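Local coordinates for protein enoyl-CoA hydratase/carnithine racemase (Magnetospirillum magneticum, PDB 4NEK) that probably isomerises enoyl-CoA thioesters, shifting a double bond between the delta(3) and delta(2) positions, at residues P93-V98 and L115-P120. Residues are numbered along the deposited sequence; the frame is centred on the assembly and turned at random.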
loop_
_atom_site.group_PDB
_atom_site.type_symbol
_atom_site.label_atom_id
_atom_site.label_comp_id
_atom_site.label_asym_id
_atom_site.label_seq_id
_atom_site.Cartn_x
_atom_site.Cartn_y
_atom_site.Cartn_z
ATOM N N PRO C 93 -0.130 -27.523 12.405
ATOM C CA PRO C 93 0.317 -26.265 11.849
ATOM C C PRO C 93 1.789 -26.234 11.575
ATOM O O PRO C 93 2.562 -26.905 12.255
ATOM C CB PRO C 93 0.020 -25.237 12.953
ATOM C CG PRO C 93 -0.934 -25.903 13.881
ATOM C CD PRO C 93 -0.671 -27.375 13.771
ATOM N N VAL C 94 2.153 -25.404 10.605
ATOM C CA VAL C 94 3.516 -25.314 10.114
ATOM C C VAL C 94 3.884 -23.837 9.972
ATOM O O VAL C 94 3.202 -23.084 9.317
ATOM C CB VAL C 94 3.617 -25.978 8.743
ATOM C CG1 VAL C 94 5.019 -25.876 8.195
ATOM C CG2 VAL C 94 3.170 -27.438 8.804
ATOM N N VAL C 95 4.943 -23.440 10.649
ATOM C CA VAL C 95 5.433 -22.076 10.605
ATOM C C VAL C 95 6.796 -22.107 9.960
ATOM O O VAL C 95 7.560 -23.021 10.223
ATOM C CB VAL C 95 5.611 -21.547 12.036
ATOM C CG1 VAL C 95 6.200 -20.127 12.027
ATOM C CG2 VAL C 95 4.281 -21.575 12.773
ATOM N N ALA C 96 7.086 -21.156 9.099
ATOM C CA ALA C 96 8.393 -21.097 8.476
ATOM C C ALA C 96 9.039 -19.749 8.664
ATOM O O ALA C 96 8.355 -18.757 8.751
ATOM C CB ALA C 96 8.260 -21.368 7.010
ATOM N N ALA C 97 10.363 -19.739 8.743
ATOM C CA ALA C 97 11.099 -18.512 8.825
ATOM C C ALA C 97 12.086 -18.545 7.711
ATOM O O ALA C 97 12.959 -19.404 7.692
ATOM C CB ALA C 97 11.821 -18.429 10.160
ATOM N N VAL C 98 11.968 -17.612 6.769
ATOM C CA VAL C 98 12.808 -17.597 5.605
ATOM C C VAL C 98 13.709 -16.399 5.551
ATOM O O VAL C 98 13.410 -15.378 6.130
ATOM C CB VAL C 98 11.966 -17.650 4.333
ATOM C CG1 VAL C 98 10.988 -18.804 4.405
ATOM C CG2 VAL C 98 11.132 -16.413 4.147
ATOM N N LEU C 115 1.909 -20.101 8.746
ATOM C CA LEU C 115 2.504 -18.786 8.945
ATOM C C LEU C 115 3.908 -18.770 8.447
ATOM O O LEU C 115 4.637 -19.720 8.637
ATOM C CB LEU C 115 2.578 -18.451 10.439
ATOM C CG LEU C 115 1.281 -18.387 11.222
ATOM C CD1 LEU C 115 1.569 -18.262 12.712
ATOM C CD2 LEU C 115 0.406 -17.238 10.785
ATOM N N VAL C 116 4.326 -17.647 7.906
ATOM C CA VAL C 116 5.647 -17.476 7.351
ATOM C C VAL C 116 6.176 -16.078 7.606
ATOM O O VAL C 116 5.486 -15.096 7.384
ATOM C CB VAL C 116 5.574 -17.625 5.845
ATOM C CG1 VAL C 116 6.963 -17.486 5.254
ATOM C CG2 VAL C 116 4.981 -18.950 5.448
ATOM N N TYR C 117 7.389 -15.983 8.114
ATOM C CA TYR C 117 8.049 -14.682 8.377
ATOM C C TYR C 117 9.306 -14.717 7.575
ATOM O O TYR C 117 9.925 -15.762 7.457
ATOM C CB TYR C 117 8.378 -14.477 9.862
ATOM C CG TYR C 117 7.133 -14.514 10.656
ATOM C CD1 TYR C 117 6.348 -13.373 10.842
ATOM C CD2 TYR C 117 6.641 -15.752 11.107
ATOM C CE1 TYR C 117 5.117 -13.445 11.496
ATOM C CE2 TYR C 117 5.424 -15.843 11.783
ATOM C CZ TYR C 117 4.662 -14.701 11.982
ATOM O OH TYR C 117 3.497 -14.842 12.687
ATOM N N ALA C 118 9.690 -13.565 7.054
ATOM C CA ALA C 118 10.843 -13.430 6.204
ATOM C C ALA C 118 11.744 -12.303 6.621
ATOM O O ALA C 118 11.280 -11.297 7.129
ATOM C CB ALA C 118 10.372 -13.139 4.804
ATOM N N ALA C 119 13.037 -12.465 6.405
ATOM C CA ALA C 119 13.992 -11.411 6.710
ATOM C C ALA C 119 14.028 -10.421 5.588
ATOM O O ALA C 119 13.673 -10.758 4.462
ATOM C CB ALA C 119 15.364 -11.982 6.896
ATOM N N PRO C 120 14.437 -9.188 5.869
ATOM C CA PRO C 120 14.513 -8.095 4.895
ATOM C C PRO C 120 15.205 -8.458 3.595
ATOM O O PRO C 120 14.700 -8.106 2.513
ATOM C CB PRO C 120 15.322 -7.043 5.631
ATOM C CG PRO C 120 14.913 -7.213 7.029
ATOM C CD PRO C 120 14.728 -8.691 7.224
#
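Val-98 and Ala-118 form the tightest side-chain meeting between two neighbouring parallel strands, 94-98 and 115-118, whose axes come within 4.7 Å of each other. From CB of Val-98, which stands 4.2 Å from Tyr-117 O, the two methyls diverge. With chi1 at -52°, CG2 is lodged between the backbone N and the carbonyl carbon and turned to the partner strand, where it presses on CB of Ala-118 at 3.4 Å, closer than usual for two carbons, and also rests near Tyr-117 O. CG1, anti to the carbonyl carbon, reaches back to CG1 of Val-116 at 4.3 Å. Ala-96 completes this small apolar face, its CB beside Val-116 CG2.

On the other face Val-95 sets CG2 against CB of Leu-115, while CG1 comes to the edge of the Tyr-117 ring, near its plane, 4.4 Å from CE2. Helix 179-194 packs over this side, with Leu-193 touching both Val-95 and Leu-115 and Ala-189 touching Tyr-117.

Backbone bonds join the strands throughout. Ala-96 grips its neighbour both ways, giving its N-H to Leu-115 O (2.9 Å) and accepting from Tyr-117 N; Val-98 likewise donates to Tyr-117 O (2.8 Å) and receives Ala-119 N, while the first bond, Leu-115 N to Val-94 O, is weak. Arg-150 of a neighbouring subunit packs on Leu-115 and Val-116. The pair lies in the parallel part of the mixed central sheet of the crotonase fold, between strands 50-54 and 175-176.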